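PDB 1M72: caspase-1 from Spodoptera frugiperda, which is a cysteine protease that probably acts in the caspase activation cascade of apoptosis execution and is probably inhibited by the baculovirus protein p35. Local coordinates for residues C[22-27]-C[262-267]; C[85-90]-C[124-129]; C[153-158]-C[247-252]. One frame throughout, in Å; residues are numbered along the deposited sequence.

Contact 1: C[22-27]-C[262-267]; sequences APYYNM and LLVFGK. With EDO (1,2-ethanediol), chain H.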
loop_
_atom_site.group_PDB
_atom_site.type_symbol
_atom_site.label_atom_id
_atom_site.label_comp_id
_atom_site.label_asym_id
_atom_site.label_seq_id
_atom_site.Cartn_x
_atom_site.Cartn_y
_atom_site.Cartn_z
ATOM N N ALA C 22 -17.977 -12.321 3.638
ATOM C CA ALA C 22 -18.593 -11.013 3.522
ATOM C C ALA C 22 -17.705 -10.047 2.724
ATOM O O ALA C 22 -16.487 -10.061 2.849
ATOM C CB ALA C 22 -18.870 -10.434 4.933
ATOM N N PRO C 23 -18.315 -9.257 1.826
ATOM C CA PRO C 23 -17.541 -8.282 1.049
ATOM C C PRO C 23 -17.176 -7.091 1.943
ATOM O O PRO C 23 -16.203 -6.391 1.682
ATOM C CB PRO C 23 -18.499 -7.859 -0.078
ATOM C CG PRO C 23 -19.873 -8.257 0.419
ATOM C CD PRO C 23 -19.610 -9.550 1.171
ATOM N N TYR C 24 -17.930 -6.871 3.013
ATOM C CA TYR C 24 -17.652 -5.720 3.890
ATOM C C TYR C 24 -17.278 -6.106 5.302
ATOM O O TYR C 24 -17.708 -7.144 5.764
ATOM C CB TYR C 24 -18.875 -4.790 3.985
ATOM C CG TYR C 24 -19.178 -4.096 2.710
ATOM C CD1 TYR C 24 -19.895 -4.740 1.687
ATOM C CD2 TYR C 24 -18.661 -2.830 2.468
ATOM C CE1 TYR C 24 -20.083 -4.133 0.443
ATOM C CE2 TYR C 24 -18.826 -2.213 1.234
ATOM C CZ TYR C 24 -19.533 -2.867 0.223
ATOM O OH TYR C 24 -19.628 -2.245 -1.007
ATOM N N TYR C 25 -16.468 -5.286 5.987
ATOM C CA TYR C 25 -16.158 -5.570 7.398
ATOM C C TYR C 25 -17.430 -5.243 8.156
ATOM O O TYR C 25 -18.215 -4.394 7.713
ATOM C CB TYR C 25 -15.084 -4.641 7.945
ATOM C CG TYR C 25 -13.707 -4.956 7.476
ATOM C CD1 TYR C 25 -13.052 -6.110 7.937
ATOM C CD2 TYR C 25 -13.042 -4.113 6.563
ATOM C CE1 TYR C 25 -11.779 -6.439 7.507
ATOM C CE2 TYR C 25 -11.734 -4.422 6.116
ATOM C CZ TYR C 25 -11.114 -5.588 6.586
ATOM O OH TYR C 25 -9.883 -5.943 6.118
ATOM N N ASN C 26 -17.635 -5.881 9.301
ATOM C CA ASN C 26 -18.818 -5.615 10.112
ATOM C C ASN C 26 -18.523 -4.394 10.955
ATOM O O ASN C 26 -17.782 -4.456 11.922
ATOM C CB ASN C 26 -19.151 -6.836 11.004
ATOM C CG ASN C 26 -20.112 -6.497 12.191
ATOM O OD1 ASN C 26 -20.668 -5.400 12.272
ATOM N ND2 ASN C 26 -20.278 -7.450 13.117
ATOM N N MET C 27 -19.106 -3.270 10.572
ATOM C CA MET C 27 -18.932 -2.042 11.320
ATOM C C MET C 27 -20.209 -1.771 12.098
ATOM O O MET C 27 -20.601 -0.616 12.243
ATOM C CB MET C 27 -18.672 -0.867 10.376
ATOM C CG MET C 27 -17.506 -1.079 9.474
ATOM S SD MET C 27 -15.966 -1.368 10.371
ATOM C CE MET C 27 -15.691 0.318 10.910
ATOM N N LEU C 262 -13.939 -4.725 2.246
ATOM C CA LEU C 262 -14.100 -3.309 2.006
ATOM C C LEU C 262 -14.485 -2.673 3.318
ATOM O O LEU C 262 -15.163 -3.279 4.137
ATOM C CB LEU C 262 -15.174 -3.051 0.946
ATOM C CG LEU C 262 -14.918 -3.430 -0.513
ATOM C CD1 LEU C 262 -16.229 -3.327 -1.250
ATOM C CD2 LEU C 262 -13.913 -2.500 -1.182
ATOM N N LEU C 263 -14.036 -1.454 3.514
ATOM C CA LEU C 263 -14.360 -0.747 4.744
ATOM C C LEU C 263 -15.206 0.520 4.522
ATOM O O LEU C 263 -14.744 1.522 3.974
ATOM C CB LEU C 263 -13.065 -0.401 5.522
ATOM C CG LEU C 263 -13.212 0.550 6.726
ATOM C CD1 LEU C 263 -14.376 0.160 7.626
ATOM C CD2 LEU C 263 -11.935 0.552 7.487
ATOM N N VAL C 264 -16.466 0.446 4.916
ATOM C CA VAL C 264 -17.387 1.575 4.843
ATOM C C VAL C 264 -17.840 1.795 6.283
ATOM O O VAL C 264 -18.395 0.895 6.911
ATOM C CB VAL C 264 -18.564 1.243 3.940
ATOM C CG1 VAL C 264 -19.728 2.181 4.235
ATOM C CG2 VAL C 264 -18.119 1.362 2.477
ATOM N N PHE C 265 -17.563 2.968 6.838
ATOM C CA PHE C 265 -17.922 3.227 8.228
ATOM C C PHE C 265 -19.411 3.142 8.603
ATOM O O PHE C 265 -19.755 2.555 9.645
ATOM C CB PHE C 265 -17.343 4.575 8.698
ATOM C CG PHE C 265 -15.860 4.514 9.008
ATOM C CD1 PHE C 265 -15.373 3.616 9.967
ATOM C CD2 PHE C 265 -14.949 5.334 8.327
ATOM C CE1 PHE C 265 -13.994 3.539 10.244
ATOM C CE2 PHE C 265 -13.569 5.271 8.588
ATOM C CZ PHE C 265 -13.082 4.374 9.545
ATOM N N GLY C 266 -20.274 3.709 7.751
ATOM C CA GLY C 266 -21.695 3.702 8.023
ATOM C C GLY C 266 -21.925 4.713 9.111
ATOM O O GLY C 266 -21.061 5.534 9.341
ATOM N N LYS C 267 -23.082 4.683 9.755
ATOM C CA LYS C 267 -23.337 5.602 10.853
ATOM C C LYS C 267 -23.704 4.697 12.006
ATOM O O LYS C 267 -24.449 3.735 11.831
ATOM C CB LYS C 267 -24.517 6.529 10.575
ATOM C CG LYS C 267 -24.611 7.047 9.169
ATOM C CD LYS C 267 -25.675 8.147 9.049
ATOM C CE LYS C 267 -25.045 9.541 9.021
ATOM N NZ LYS C 267 -24.171 9.763 7.813
HETATM C C1 EDO H . -15.559 -7.048 11.238
HETATM O O1 EDO H . -14.978 -7.718 10.139
HETATM C C2 EDO H . -15.236 -5.581 11.181
HETATM O O2 EDO H . -15.245 -5.093 12.505
HETATM O O HOH W 1 -17.535 -1.992 6.285
#
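The ring of Tyr-24 meets Val-264 at its edge, with CE2 3.9 Å from Val-264 CG2 near the ring plane, while Leu-262 CD1 comes in obliquely to 3.6 Å from Tyr-24 CZ. The next ring, that of Tyr-25, is also met at its edge: Leu-263 CB lies 3.9 Å from Tyr-25 CD2, and O1 of an ethanediol, probably left from the crystallisation liquor, lies in the ring plane beside CD1. Obliquely to the ring of Phe-265 comes the methyl of Met-27, with CE 3.4 Å from Phe-265 CD1. Met-27 gets there because its chain is bent twice: the chi2 bend (-59°) sets SD 3.5 Å from Leu-263 CD1, where the two side chains cross at about a right angle, and chi3 (-74°) turns CE onto the phenylalanine.

The segments run in nearly the same direction, held by two backbone bonds. Leu-262 N gives to Pro-23 O at 2.9 Å. Tyr-25 N returns a bond to Leu-262 O at 3.0 Å. One step further on, the chains spread and a water takes over, accepting from Val-264 N at 3.0 Å and probably donating to Tyr-25 O.

The phenol of Tyr-25 bonds to Asp-181 and to the backbone N of Thr-260, so both the ring and its hydroxyl are fixed in a buried place. Leu-263 and Phe-265 lean on Leu-144 of strand 143-148, whereas Pro-23 and Leu-262 pack on Phe-227 of the second subunit. The outcome is a single parallel beta bridge, extended by water, that ties the N-terminal arm to the C-terminal tail at one end of the caspase domain and forms part of the subunit interface.

Contact 2: C[85-90]-C[124-129]; sequences KFIQQT and DNLWYY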
loop_
_atom_site.group_PDB
_atom_site.type_symbol
_atom_site.label_atom_id
_atom_site.label_comp_id
_atom_site.label_asym_id
_atom_site.label_seq_id
_atom_site.Cartn_x
_atom_site.Cartn_y
_atom_site.Cartn_z
ATOM N N LYS C 85 4.344 2.213 25.605
ATOM C CA LYS C 85 3.543 1.723 26.724
ATOM C C LYS C 85 2.043 1.800 26.433
ATOM O O LYS C 85 1.328 0.816 26.601
ATOM C CB LYS C 85 3.909 2.524 27.981
ATOM C CG LYS C 85 2.772 2.914 28.902
ATOM C CD LYS C 85 3.054 4.309 29.477
ATOM C CE LYS C 85 2.135 4.656 30.649
ATOM N NZ LYS C 85 0.693 4.530 30.280
ATOM N N PHE C 86 1.569 2.970 26.015
ATOM C CA PHE C 86 0.167 3.133 25.690
ATOM C C PHE C 86 -0.266 2.219 24.528
ATOM O O PHE C 86 -1.398 1.767 24.494
ATOM C CB PHE C 86 -0.131 4.590 25.362
ATOM C CG PHE C 86 -0.178 5.486 26.584
ATOM C CD1 PHE C 86 -1.173 5.316 27.558
ATOM C CD2 PHE C 86 0.756 6.518 26.760
ATOM C CE1 PHE C 86 -1.233 6.172 28.681
ATOM C CE2 PHE C 86 0.706 7.375 27.884
ATOM C CZ PHE C 86 -0.283 7.204 28.836
ATOM N N ILE C 87 0.641 1.951 23.595
ATOM C CA ILE C 87 0.353 1.090 22.468
ATOM C C ILE C 87 0.120 -0.318 22.996
ATOM O O ILE C 87 -0.851 -0.964 22.635
ATOM C CB ILE C 87 1.533 1.101 21.454
ATOM C CG1 ILE C 87 1.495 2.392 20.626
ATOM C CG2 ILE C 87 1.489 -0.117 20.541
ATOM C CD1 ILE C 87 0.482 2.364 19.534
ATOM N N GLN C 88 1.013 -0.794 23.856
ATOM C CA GLN C 88 0.867 -2.120 24.416
ATOM C C GLN C 88 -0.419 -2.232 25.235
ATOM O O GLN C 88 -1.145 -3.210 25.134
ATOM C CB GLN C 88 2.073 -2.470 25.287
ATOM C CG GLN C 88 3.390 -2.548 24.539
ATOM C CD GLN C 88 4.332 -3.616 25.111
ATOM O OE1 GLN C 88 3.881 -4.642 25.631
ATOM N NE2 GLN C 88 5.646 -3.392 24.988
ATOM N N GLN C 89 -0.722 -1.221 26.025
ATOM C CA GLN C 89 -1.916 -1.301 26.845
ATOM C C GLN C 89 -3.154 -1.319 25.960
ATOM O O GLN C 89 -4.168 -1.957 26.270
ATOM C CB GLN C 89 -1.987 -0.118 27.789
ATOM C CG GLN C 89 -0.723 0.150 28.569
ATOM C CD GLN C 89 -0.922 1.299 29.545
ATOM O OE1 GLN C 89 -1.557 2.311 29.207
ATOM N NE2 GLN C 89 -0.388 1.151 30.765
ATOM N N THR C 90 -3.073 -0.601 24.851
ATOM C CA THR C 90 -4.180 -0.568 23.934
ATOM C C THR C 90 -4.322 -1.971 23.330
ATOM O O THR C 90 -5.440 -2.490 23.201
ATOM C CB THR C 90 -3.930 0.438 22.815
ATOM O OG1 THR C 90 -4.006 1.761 23.345
ATOM C CG2 THR C 90 -4.964 0.279 21.726
ATOM N N ASP C 124 7.139 0.400 12.436
ATOM C CA ASP C 124 6.587 -0.957 12.627
ATOM C C ASP C 124 6.147 -1.186 14.074
ATOM O O ASP C 124 5.280 -2.030 14.360
ATOM C CB ASP C 124 7.618 -2.030 12.256
ATOM C CG ASP C 124 7.970 -1.997 10.780
ATOM O OD1 ASP C 124 7.804 -3.053 10.116
ATOM O OD2 ASP C 124 8.401 -0.910 10.281
ATOM N N ASN C 125 6.760 -0.443 14.984
ATOM C CA ASN C 125 6.372 -0.574 16.357
ATOM C C ASN C 125 4.916 -0.228 16.580
ATOM O O ASN C 125 4.327 -0.765 17.499
ATOM C CB ASN C 125 7.179 0.348 17.244
ATOM C CG ASN C 125 8.616 -0.099 17.420
ATOM O OD1 ASN C 125 9.253 0.340 18.359
ATOM N ND2 ASN C 125 9.138 -0.922 16.509
ATOM N N LEU C 126 4.339 0.665 15.765
ATOM C CA LEU C 126 2.944 1.079 15.961
ATOM C C LEU C 126 1.890 -0.041 15.758
ATOM O O LEU C 126 0.920 -0.121 16.504
ATOM C CB LEU C 126 2.621 2.299 15.059
ATOM C CG LEU C 126 3.498 3.500 15.397
ATOM C CD1 LEU C 126 3.563 4.409 14.180
ATOM C CD2 LEU C 126 2.999 4.223 16.740
ATOM N N TRP C 127 2.115 -0.899 14.770
ATOM C CA TRP C 127 1.205 -1.976 14.449
ATOM C C TRP C 127 1.648 -3.391 14.894
ATOM O O TRP C 127 0.831 -4.338 14.890
ATOM C CB TRP C 127 0.917 -1.937 12.939
ATOM C CG TRP C 127 2.120 -1.899 12.022
ATOM C CD1 TRP C 127 2.864 -2.974 11.582
ATOM C CD2 TRP C 127 2.671 -0.736 11.359
ATOM N NE1 TRP C 127 3.824 -2.543 10.688
ATOM C CE2 TRP C 127 3.729 -1.180 10.542
ATOM C CE3 TRP C 127 2.361 0.639 11.379
ATOM C CZ2 TRP C 127 4.494 -0.298 9.747
ATOM C CZ3 TRP C 127 3.119 1.513 10.590
ATOM C CH2 TRP C 127 4.179 1.037 9.784
ATOM N N TYR C 128 2.908 -3.514 15.329
ATOM C CA TYR C 128 3.454 -4.789 15.760
ATOM C C TYR C 128 2.561 -5.549 16.750
ATOM O O TYR C 128 2.297 -6.751 16.559
ATOM C CB TYR C 128 4.839 -4.574 16.400
ATOM C CG TYR C 128 5.421 -5.803 17.069
ATOM C CD1 TYR C 128 5.978 -6.857 16.306
ATOM C CD2 TYR C 128 5.399 -5.929 18.468
ATOM C CE1 TYR C 128 6.502 -8.020 16.946
ATOM C CE2 TYR C 128 5.913 -7.063 19.104
ATOM C CZ TYR C 128 6.454 -8.092 18.346
ATOM O OH TYR C 128 6.944 -9.183 18.995
ATOM N N TYR C 129 2.119 -4.865 17.805
ATOM C CA TYR C 129 1.268 -5.467 18.842
ATOM C C TYR C 129 -0.195 -5.724 18.478
ATOM O O TYR C 129 -0.972 -6.205 19.315
ATOM C CB TYR C 129 1.265 -4.598 20.113
ATOM C CG TYR C 129 2.637 -4.320 20.685
ATOM C CD1 TYR C 129 3.332 -3.157 20.335
ATOM C CD2 TYR C 129 3.253 -5.227 21.565
ATOM C CE1 TYR C 129 4.597 -2.896 20.841
ATOM C CE2 TYR C 129 4.527 -4.978 22.075
ATOM C CZ TYR C 129 5.188 -3.809 21.705
ATOM O OH TYR C 129 6.447 -3.539 22.164
#
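On the helix that brings Ile-87 and Gln-88 against Leu-126 and Tyr-129, the carbonyl oxygen of Phe-86 is gripped twice by Thr-90. The backbone N reaches Phe-86 O at 2.9 Å and the hydroxyl OG1 at 2.8 Å, from opposite faces of the carbonyl plane.

The contact itself centres on the ring of Tyr-129, which is sandwiched. Over one face stands Gln-88 CG, 3.7 Å from the centroid of the Tyr-129 ring and only 17° off the normal, a CH-pi contact. Tyr-128 CD2 sits over the centre of the opposite face. Bent at chi2 (-146°), the glutamine chain then lays its amide over the ring, the two planes stacked 24° apart. Although Gln-88 NE2 comes within 2.9 Å of Tyr-129 OH, the angle is too poor for a hydrogen bond; NE2 bonds instead to Asn-84, whose ND2 also makes a weak bond to Tyr-129 OH.

Deeper in, Ile-87 uses both branches: its side chain and that of Tyr-129 cross at about a right angle, with Ile-87 CG2 3.6 Å from Tyr-129 CD1, and Ile-87 CD1 meets Leu-126 CD2 more loosely at 4.2 Å.

Helix 80-92 thus packs beside the short, weakly bonded helix 125-128. Both rest on the central sheet: Ile-87 touches Phe-38 of strand 31-39, Leu-126 touches Val-105 of strand 98-106, and Trp-127 reaches strand 182-186.

Contact 3: C[153-158]-C[247-252]; sequences DRLDGG and HQQKQV. With EDO (1,2-ethanediol), chain J.
An Asx turn at Asp-156 belongs to the loop that follows Cys-150, probably the catalytic cysteine, and it meets Lys-250 in the loop before strand 254-257. Asp-156 CG stands anti to the backbone N (chi1 -174°), and OD1 accepts from Gly-158 N at 2.9 Å, which closes the turn. Across the contact a single direct bond joins the backbones: Lys-250 N reaches Asp-156 O at 2.8 Å. A water makes the second link, accepting from Asp-156 N and donating to Lys-250 O at 2.8 Å. Another water donates to both Gly-157 O and Gln-248 O.

Beyond CB the lysine turns away, sending NZ to the backbone carbonyls of Ala-233 and Phe-236 at the end of helix 221-235; on the way its CG packs 3.6 Å from Gly-158 CA. Gln-249 folds back on its own segment, and NE2 bonds to His-247 O at 2.8 Å from well above that carbonyl's plane. With NE2 held there, the amide oxygen faces Leu-155, with OE1 3.1 Å from Leu-155 CB. An ethanediol, probably from the crystallisation liquor, bridges the far end, bonded to Val-252 O and weakly to Asp-156 OD2.

The second subunit closes over the contact. Its Val-178 and His-179 offer backbone N-H groups to the two carboxylate oxygens of Asp-156, probably favouring the charged form, and its Pro-177 packs on both segments. Such a meeting of the loop after Cys-150, the loop before strand 254-257 and a loop from the partner subunit is consistent with the loop bundle of active caspases.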
loop_
_atom_site.group_PDB
_atom_site.type_symbol
_atom_site.label_atom_id
_atom_site.label_comp_id
_atom_site.label_asym_id
_atom_site.label_seq_id
_atom_site.Cartn_x
_atom_site.Cartn_y
_atom_site.Cartn_z
ATOM N N ASP C 153 14.510 12.555 2.780
ATOM C CA ASP C 153 14.708 13.924 2.365
ATOM C C ASP C 153 14.701 14.113 0.881
ATOM O O ASP C 153 15.227 15.088 0.404
ATOM C CB ASP C 153 16.021 14.481 2.938
ATOM C CG ASP C 153 17.293 13.706 2.440
ATOM O OD1 ASP C 153 17.330 13.170 1.303
ATOM O OD2 ASP C 153 18.279 13.660 3.207
ATOM N N ARG C 154 14.122 13.201 0.124
ATOM C CA ARG C 154 14.096 13.416 -1.310
ATOM C C ARG C 154 12.938 14.391 -1.663
ATOM O O ARG C 154 11.979 14.544 -0.883
ATOM C CB ARG C 154 13.990 12.073 -2.042
ATOM C CG ARG C 154 15.081 11.105 -1.603
ATOM C CD ARG C 154 15.586 10.244 -2.749
ATOM N NE ARG C 154 16.839 9.510 -2.441
ATOM C CZ ARG C 154 17.999 10.038 -1.993
ATOM N NH1 ARG C 154 18.122 11.350 -1.756
ATOM N NH2 ARG C 154 19.065 9.246 -1.810
ATOM N N LEU C 155 13.055 15.077 -2.802
ATOM C CA LEU C 155 12.041 16.051 -3.214
ATOM C C LEU C 155 11.434 15.616 -4.509
ATOM O O LEU C 155 12.100 14.979 -5.296
ATOM C CB LEU C 155 12.645 17.447 -3.412
ATOM C CG LEU C 155 13.203 18.113 -2.164
ATOM C CD1 LEU C 155 14.193 19.160 -2.569
ATOM C CD2 LEU C 155 12.070 18.692 -1.343
ATOM N N ASP C 156 10.163 15.958 -4.713
ATOM C CA ASP C 156 9.429 15.599 -5.933
ATOM C C ASP C 156 9.115 16.932 -6.645
ATOM O O ASP C 156 8.207 17.683 -6.239
ATOM C CB ASP C 156 8.134 14.845 -5.561
ATOM C CG ASP C 156 7.382 14.292 -6.791
ATOM O OD1 ASP C 156 7.308 15.002 -7.834
ATOM O OD2 ASP C 156 6.858 13.143 -6.716
ATOM N N GLY C 157 9.882 17.218 -7.696
ATOM C CA GLY C 157 9.703 18.466 -8.416
ATOM C C GLY C 157 8.424 18.540 -9.239
ATOM O O GLY C 157 8.111 19.582 -9.823
ATOM N N GLY C 158 7.688 17.432 -9.282
ATOM C CA GLY C 158 6.454 17.386 -10.051
ATOM C C GLY C 158 6.658 17.581 -11.547
ATOM O O GLY C 158 7.766 17.810 -12.014
ATOM N N HIS C 247 11.371 24.827 -3.201
ATOM C CA HIS C 247 10.275 25.552 -3.775
ATOM C C HIS C 247 9.508 24.865 -4.911
ATOM O O HIS C 247 10.099 24.255 -5.774
ATOM C CB HIS C 247 10.800 26.925 -4.217
ATOM C CG HIS C 247 9.718 27.893 -4.567
ATOM N ND1 HIS C 247 8.721 28.244 -3.679
ATOM C CD2 HIS C 247 9.455 28.556 -5.722
ATOM C CE1 HIS C 247 7.893 29.082 -4.278
ATOM N NE2 HIS C 247 8.316 29.286 -5.516
ATOM N N GLN C 248 8.180 25.005 -4.890
ATOM C CA GLN C 248 7.280 24.423 -5.884
ATOM C C GLN C 248 7.384 22.923 -5.936
ATOM O O GLN C 248 7.346 22.339 -7.009
ATOM C CB GLN C 248 7.578 24.988 -7.279
ATOM C CG GLN C 248 7.511 26.524 -7.341
ATOM C CD GLN C 248 7.719 27.047 -8.746
ATOM O OE1 GLN C 248 8.219 28.146 -8.928
ATOM N NE2 GLN C 248 7.332 26.255 -9.752
ATOM N N GLN C 249 7.525 22.297 -4.777
ATOM C CA GLN C 249 7.634 20.849 -4.749
ATOM C C GLN C 249 6.245 20.228 -4.561
ATOM O O GLN C 249 5.306 20.894 -4.099
ATOM C CB GLN C 249 8.623 20.422 -3.659
ATOM C CG GLN C 249 9.993 21.104 -3.824
ATOM C CD GLN C 249 10.705 20.634 -5.076
ATOM O OE1 GLN C 249 11.027 19.461 -5.189
ATOM N NE2 GLN C 249 10.931 21.544 -6.033
ATOM N N LYS C 250 6.137 18.966 -4.958
ATOM C CA LYS C 250 4.898 18.184 -4.934
ATOM C C LYS C 250 5.014 17.004 -3.988
ATOM O O LYS C 250 6.112 16.681 -3.484
ATOM C CB LYS C 250 4.621 17.658 -6.328
ATOM C CG LYS C 250 4.549 18.761 -7.362
ATOM C CD LYS C 250 3.309 19.612 -7.148
ATOM C CE LYS C 250 2.074 18.912 -7.761
ATOM N NZ LYS C 250 0.844 19.558 -7.267
ATOM N N GLN C 251 3.887 16.340 -3.779
ATOM C CA GLN C 251 3.823 15.220 -2.850
ATOM C C GLN C 251 2.627 14.352 -3.112
ATOM O O GLN C 251 1.554 14.860 -3.491
ATOM C CB GLN C 251 3.714 15.759 -1.424
ATOM C CG GLN C 251 3.551 14.706 -0.343
ATOM C CD GLN C 251 3.402 15.311 1.047
ATOM O OE1 GLN C 251 4.007 16.343 1.354
ATOM N NE2 GLN C 251 2.598 14.664 1.908
ATOM N N VAL C 252 2.827 13.044 -2.955
ATOM C CA VAL C 252 1.738 12.085 -3.058
ATOM C C VAL C 252 1.843 11.099 -1.874
ATOM O O VAL C 252 2.931 10.682 -1.499
ATOM C CB VAL C 252 1.699 11.315 -4.422
ATOM C CG1 VAL C 252 2.917 10.331 -4.583
ATOM C CG2 VAL C 252 0.380 10.538 -4.513
HETATM C C1 EDO J . 6.189 12.798 -2.352
HETATM O O1 EDO J . 5.577 11.635 -1.753
HETATM C C2 EDO J . 6.072 12.673 -3.836
HETATM O O2 EDO J . 6.949 11.656 -4.245
HETATM O O HOH W 2 8.530 17.365 -2.243
HETATM O O HOH W 3 9.321 22.511 -9.249
#

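How the contacts relate
From the N terminus, the chain opens contact 1 at 22-27 and closes it only at 262-267, so that nearly the whole caspase domain lies between. Within that span contact 2 comes first, closing a short loop from helix 80-92 to helix 125-128; contact 3 follows, from 153-158 to 247-252. These two are in series, and neither crosses the other. Contact 1 joins regions near the two ends of the chain, contact 2 two helices that rest on the sheet, and contact 3 the loop after Cys-150, probably the catalytic cysteine, with the loop before strand 254-257. Contacts 1 and 3, with centres about 35 Å apart, lie on opposite sides of the chain's centre, yet both touch the second subunit.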